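Local coordinates for protein NDP-N-acetyl-D-galactosaminuronic acid dehydrogenase (Methanosarcina mazei Go1, PDB 3G79) that probably oxidises UDP-N-acetyl-D-mannosamine to the corresponding uronic acid, using two molecules of NAD+ per sugar, at residues K235-I249 / L283-D297. Sequence-based numbering, arbitrary orientation.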
loop_
_atom_site.group_PDB
_atom_site.type_symbol
_atom_site.label_atom_id
_atom_site.label_comp_id
_atom_site.label_asym_id
_atom_site.label_seq_id
_atom_site.Cartn_x
_atom_site.Cartn_y
_atom_site.Cartn_z
ATOM N N LYS A 235 -13.058 0.572 9.694
ATOM C CA LYS A 235 -12.060 0.881 10.704
ATOM C C LYS A 235 -11.019 -0.218 10.925
ATOM O O LYS A 235 -9.839 0.088 11.166
ATOM C CB LYS A 235 -12.737 1.346 12.012
ATOM C CG LYS A 235 -12.311 0.665 13.266
ATOM C CD LYS A 235 -10.964 1.084 13.832
ATOM C CE LYS A 235 -10.736 0.117 15.042
ATOM N NZ LYS A 235 -9.568 0.317 15.933
ATOM N N THR A 236 -11.403 -1.492 10.825
ATOM C CA THR A 236 -10.370 -2.522 10.968
ATOM C C THR A 236 -9.490 -2.515 9.724
ATOM O O THR A 236 -8.269 -2.500 9.854
ATOM C CB THR A 236 -10.870 -3.974 11.350
ATOM O OG1 THR A 236 -11.527 -4.580 10.237
ATOM C CG2 THR A 236 -11.805 -3.954 12.541
ATOM N N ALA A 237 -10.096 -2.455 8.539
ATOM C CA ALA A 237 -9.349 -2.386 7.273
ATOM C C ALA A 237 -8.373 -1.240 7.234
ATOM O O ALA A 237 -7.302 -1.373 6.627
ATOM C CB ALA A 237 -10.266 -2.291 6.085
ATOM N N GLU A 238 -8.691 -0.107 7.860
ATOM C CA GLU A 238 -7.702 0.990 7.769
ATOM C C GLU A 238 -6.448 0.693 8.570
ATOM O O GLU A 238 -5.354 0.994 8.134
ATOM C CB GLU A 238 -8.266 2.420 7.978
ATOM C CG GLU A 238 -9.358 2.607 8.976
ATOM C CD GLU A 238 -10.207 3.861 8.707
ATOM O OE1 GLU A 238 -10.758 4.033 7.605
ATOM O OE2 GLU A 238 -10.359 4.671 9.626
ATOM N N ASN A 239 -6.599 0.051 9.715
ATOM C CA ASN A 239 -5.449 -0.325 10.493
ATOM C C ASN A 239 -4.697 -1.490 9.872
ATOM O O ASN A 239 -3.493 -1.464 9.777
ATOM C CB ASN A 239 -5.889 -0.617 11.906
ATOM C CG ASN A 239 -6.457 0.609 12.562
ATOM O OD1 ASN A 239 -5.879 1.686 12.451
ATOM N ND2 ASN A 239 -7.600 0.474 13.224
ATOM N N THR A 240 -5.422 -2.506 9.435
ATOM C CA THR A 240 -4.851 -3.629 8.706
ATOM C C THR A 240 -3.965 -3.210 7.474
ATOM O O THR A 240 -2.801 -3.632 7.332
ATOM C CB THR A 240 -6.016 -4.582 8.330
ATOM O OG1 THR A 240 -6.497 -5.210 9.536
ATOM C CG2 THR A 240 -5.579 -5.657 7.316
ATOM N N PHE A 241 -4.506 -2.351 6.613
ATOM C CA PHE A 241 -3.803 -1.944 5.406
ATOM C C PHE A 241 -2.562 -1.148 5.763
ATOM O O PHE A 241 -1.515 -1.357 5.162
ATOM C CB PHE A 241 -4.754 -1.184 4.465
ATOM C CG PHE A 241 -5.522 -2.085 3.565
ATOM C CD1 PHE A 241 -6.143 -3.222 4.063
ATOM C CD2 PHE A 241 -5.586 -1.841 2.209
ATOM C CE1 PHE A 241 -6.837 -4.077 3.225
ATOM C CE2 PHE A 241 -6.267 -2.705 1.363
ATOM C CZ PHE A 241 -6.901 -3.807 1.867
ATOM N N ARG A 242 -2.675 -0.280 6.775
ATOM C CA ARG A 242 -1.517 0.454 7.314
ATOM C C ARG A 242 -0.493 -0.535 7.850
ATOM O O ARG A 242 0.670 -0.462 7.484
ATOM C CB ARG A 242 -1.878 1.522 8.404
ATOM C CG ARG A 242 -0.645 1.989 9.233
ATOM C CD ARG A 242 -0.752 3.368 9.921
ATOM N NE ARG A 242 -0.396 4.401 8.963
ATOM C CZ ARG A 242 0.554 5.320 9.116
ATOM N NH1 ARG A 242 1.260 5.415 10.249
ATOM N NH2 ARG A 242 0.775 6.161 8.114
ATOM N N ASP A 243 -0.949 -1.472 8.680
ATOM C CA ASP A 243 -0.098 -2.490 9.256
ATOM C C ASP A 243 0.636 -3.256 8.175
ATOM O O ASP A 243 1.824 -3.505 8.262
ATOM C CB ASP A 243 -0.915 -3.424 10.152
ATOM C CG ASP A 243 -0.053 -4.425 10.878
ATOM O OD1 ASP A 243 1.058 -4.069 11.313
ATOM O OD2 ASP A 243 -0.472 -5.583 11.022
ATOM N N LEU A 244 -0.068 -3.603 7.127
ATOM C CA LEU A 244 0.554 -4.216 5.961
ATOM C C LEU A 244 1.565 -3.317 5.243
ATOM O O LEU A 244 2.620 -3.822 4.821
ATOM C CB LEU A 244 -0.515 -4.727 4.991
ATOM C CG LEU A 244 0.038 -5.234 3.655
ATOM C CD1 LEU A 244 0.869 -6.530 3.825
ATOM C CD2 LEU A 244 -1.076 -5.458 2.686
ATOM N N GLN A 245 1.292 -2.011 5.107
ATOM C CA GLN A 245 2.306 -1.169 4.442
ATOM C C GLN A 245 3.592 -1.110 5.240
ATOM O O GLN A 245 4.705 -0.958 4.689
ATOM C CB GLN A 245 1.837 0.227 3.942
ATOM C CG GLN A 245 0.906 0.993 4.805
ATOM C CD GLN A 245 0.096 2.146 4.107
ATOM O OE1 GLN A 245 -1.050 2.425 4.532
ATOM N NE2 GLN A 245 0.676 2.804 3.083
ATOM N N ILE A 246 3.452 -1.286 6.548
ATOM C CA ILE A 246 4.598 -1.214 7.418
ATOM C C ILE A 246 5.342 -2.521 7.320
ATOM O O ILE A 246 6.567 -2.565 7.331
ATOM C CB ILE A 246 4.171 -0.950 8.849
ATOM C CG1 ILE A 246 3.842 0.534 9.039
ATOM C CG2 ILE A 246 5.277 -1.435 9.888
ATOM C CD1 ILE A 246 3.046 0.777 10.355
ATOM N N ALA A 247 4.608 -3.609 7.254
ATOM C CA ALA A 247 5.274 -4.864 7.182
ATOM C C ALA A 247 5.996 -4.945 5.839
ATOM O O ALA A 247 7.112 -5.460 5.801
ATOM C CB ALA A 247 4.328 -6.021 7.406
ATOM N N ALA A 248 5.403 -4.349 4.794
ATOM C CA ALA A 248 6.047 -4.213 3.461
ATOM C C ALA A 248 7.431 -3.610 3.446
ATOM O O ALA A 248 8.331 -4.237 2.837
ATOM C CB ALA A 248 5.168 -3.446 2.460
ATOM N N ILE A 249 7.623 -2.411 4.035
ATOM C CA ILE A 249 8.961 -1.825 3.943
ATOM C C ILE A 249 9.883 -2.548 4.905
ATOM O O ILE A 249 11.068 -2.703 4.600
ATOM C CB ILE A 249 9.140 -0.298 4.284
ATOM C CG1 ILE A 249 7.877 0.302 4.790
ATOM C CG2 ILE A 249 9.988 0.508 3.194
ATOM C CD1 ILE A 249 7.703 -0.031 6.228
ATOM N N LEU A 283 5.802 3.732 3.446
ATOM C CA LEU A 283 6.098 4.197 4.791
ATOM C C LEU A 283 7.582 3.969 5.143
ATOM O O LEU A 283 8.448 3.870 4.258
ATOM C CB LEU A 283 5.152 3.504 5.788
ATOM C CG LEU A 283 3.639 3.743 5.515
ATOM C CD1 LEU A 283 2.693 2.975 6.446
ATOM C CD2 LEU A 283 3.307 5.258 5.555
ATOM N N TRP A 284 7.847 3.861 6.430
ATOM C CA TRP A 284 9.195 3.855 6.982
ATOM C C TRP A 284 9.328 2.589 7.806
ATOM O O TRP A 284 8.387 2.197 8.500
ATOM C CB TRP A 284 9.402 5.067 7.873
ATOM C CG TRP A 284 9.259 6.370 7.130
ATOM C CD1 TRP A 284 8.098 7.105 6.943
ATOM C CD2 TRP A 284 10.295 7.093 6.463
ATOM N NE1 TRP A 284 8.366 8.255 6.220
ATOM C CE2 TRP A 284 9.703 8.273 5.910
ATOM C CE3 TRP A 284 11.665 6.889 6.309
ATOM C CZ2 TRP A 284 10.446 9.228 5.207
ATOM C CZ3 TRP A 284 12.401 7.827 5.612
ATOM C CH2 TRP A 284 11.791 8.992 5.070
ATOM N N PRO A 285 10.457 1.899 7.661
ATOM C CA PRO A 285 10.709 0.627 8.377
ATOM C C PRO A 285 11.218 0.947 9.800
ATOM O O PRO A 285 11.591 2.108 10.047
ATOM C CB PRO A 285 11.803 -0.046 7.510
ATOM C CG PRO A 285 12.570 1.155 6.898
ATOM C CD PRO A 285 11.551 2.272 6.741
ATOM N N GLY A 286 11.236 -0.033 10.716
ATOM C CA GLY A 286 11.516 0.261 12.137
ATOM C C GLY A 286 11.532 -0.901 13.137
ATOM O O GLY A 286 11.330 -2.048 12.794
ATOM N N ALA A 287 11.753 -0.580 14.408
ATOM C CA ALA A 287 11.930 -1.576 15.459
ATOM C C ALA A 287 10.661 -2.315 15.792
ATOM O O ALA A 287 10.703 -3.268 16.537
ATOM C CB ALA A 287 12.490 -0.915 16.723
ATOM N N GLY A 288 9.525 -1.902 15.241
ATOM C CA GLY A 288 8.307 -2.667 15.449
ATOM C C GLY A 288 7.064 -1.825 15.464
ATOM O O GLY A 288 7.156 -0.632 15.324
ATOM N N VAL A 289 5.894 -2.449 15.613
ATOM C CA VAL A 289 4.630 -1.731 15.582
ATOM C C VAL A 289 3.994 -1.786 16.986
ATOM O O VAL A 289 3.978 -2.835 17.659
ATOM C CB VAL A 289 3.669 -2.365 14.541
ATOM C CG1 VAL A 289 2.270 -1.828 14.680
ATOM C CG2 VAL A 289 4.200 -2.228 13.129
ATOM N N GLY A 290 3.477 -0.646 17.439
ATOM C CA GLY A 290 2.856 -0.607 18.753
ATOM C C GLY A 290 1.426 -0.198 18.591
ATOM O O GLY A 290 0.996 0.049 17.462
ATOM N N GLY A 291 0.710 -0.096 19.722
ATOM C CA GLY A 291 -0.667 0.443 19.786
ATOM C C GLY A 291 -1.698 -0.654 19.950
ATOM O O GLY A 291 -1.339 -1.820 20.142
ATOM N N HIS A 292 -2.981 -0.315 19.897
ATOM C CA HIS A 292 -4.017 -1.328 19.993
ATOM C C HIS A 292 -4.463 -1.741 18.614
ATOM O O HIS A 292 -4.301 -2.899 18.212
ATOM C CB HIS A 292 -5.215 -0.824 20.778
ATOM C CG HIS A 292 -4.946 -0.659 22.227
ATOM N ND1 HIS A 292 -4.514 -1.701 23.023
ATOM C CD2 HIS A 292 -5.046 0.425 23.038
ATOM C CE1 HIS A 292 -4.352 -1.264 24.263
ATOM N NE2 HIS A 292 -4.671 0.021 24.300
ATOM N N CYS A 293 -5.041 -0.769 17.909
ATOM C CA CYS A 293 -5.603 -0.930 16.556
ATOM C C CYS A 293 -4.676 -1.703 15.624
ATOM O O CYS A 293 -4.966 -2.830 15.281
ATOM C CB CYS A 293 -5.971 0.450 15.973
ATOM S SG CYS A 293 -7.367 1.171 16.878
ATOM N N LEU A 294 -3.547 -1.095 15.290
ATOM C CA LEU A 294 -2.538 -1.656 14.408
ATOM C C LEU A 294 -2.088 -3.084 14.705
ATOM O O LEU A 294 -1.726 -3.799 13.787
ATOM C CB LEU A 294 -1.307 -0.732 14.387
ATOM C CG LEU A 294 -1.259 0.369 13.340
ATOM C CD1 LEU A 294 -0.030 1.261 13.532
ATOM C CD2 LEU A 294 -1.240 -0.252 11.953
ATOM N N THR A 295 -2.080 -3.480 15.982
ATOM C CA THR A 295 -1.643 -4.818 16.384
ATOM C C THR A 295 -2.809 -5.833 16.495
ATOM O O THR A 295 -2.595 -7.032 16.563
ATOM C CB THR A 295 -0.859 -4.788 17.761
ATOM O OG1 THR A 295 -1.593 -4.073 18.760
ATOM C CG2 THR A 295 0.486 -4.128 17.637
ATOM N N LYS A 296 -4.049 -5.370 16.510
ATOM C CA LYS A 296 -5.148 -6.239 16.927
ATOM C C LYS A 296 -6.239 -6.357 15.909
ATOM O O LYS A 296 -6.980 -7.332 15.896
ATOM C CB LYS A 296 -5.756 -5.755 18.236
ATOM C CG LYS A 296 -5.119 -6.382 19.395
ATOM C CD LYS A 296 -4.776 -5.364 20.439
ATOM C CE LYS A 296 -5.992 -4.876 21.221
ATOM N NZ LYS A 296 -5.572 -4.627 22.632
ATOM N N ASP A 297 -6.355 -5.353 15.069
ATOM C CA ASP A 297 -7.451 -5.293 14.145
ATOM C C ASP A 297 -7.453 -6.475 13.186
ATOM O O ASP A 297 -8.510 -6.939 12.830
ATOM C CB ASP A 297 -7.474 -3.928 13.396
ATOM C CG ASP A 297 -8.152 -2.800 14.220
ATOM O OD1 ASP A 297 -8.473 -3.017 15.414
ATOM O OD2 ASP A 297 -8.389 -1.695 13.676
HETATM O O HOH W 1 5.296 0.797 2.949
#
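Asp297 enters as a knob among Lys235, Thr236, Asn239 and Thr240 on the long helix 228-258 of the central domain of the UDP-glucose/GDP-mannose dehydrogenase family. Its CG lies beside its own backbone N (chi1 -82°), which swings the carboxylate toward the Asn239 amide, where OD2 accepts from ND2; that hydrogen bond is nearly straight (164°), but its modelled 2.4 Å is too short to trust in detail. Lys235 NZ pairs with OD2 as a salt bridge whose hydrogen bond is weak, and NZ itself is uncertainly placed. The short helix carrying Leu294 and Asp297 runs at 104° to the long one, and one turn farther along the long helix, Leu294 CD2 lies 3.6 Å from Arg242 CG, near Asn239 O and Asp243 CB. The Gly-Gly-His-Cys run at 290-293 matches a signature that in relatives carries the active-site cysteine.

Farther along, Val289 CG2 meets Ile246 CG2 at 3.5 Å. Leu283 CD1 sits 3.9 Å above the Arg242 guanidinium plane, toward its rim, and the Gln245 side chain lies alongside Leu283. Shortening Gln245 to alanine is likely to open a gap beside Leu283 CG, where the amide arm now runs.

In the second shell, Arg326 and Asn329 hold Asp243 OD1, while Gly277 of the second subunit packs on Arg242 and Leu283. A water also bridges the backbones, 2.5 Å from Gln245 O, to which it donates, and 3.0 Å from Leu283 N, from which it accepts.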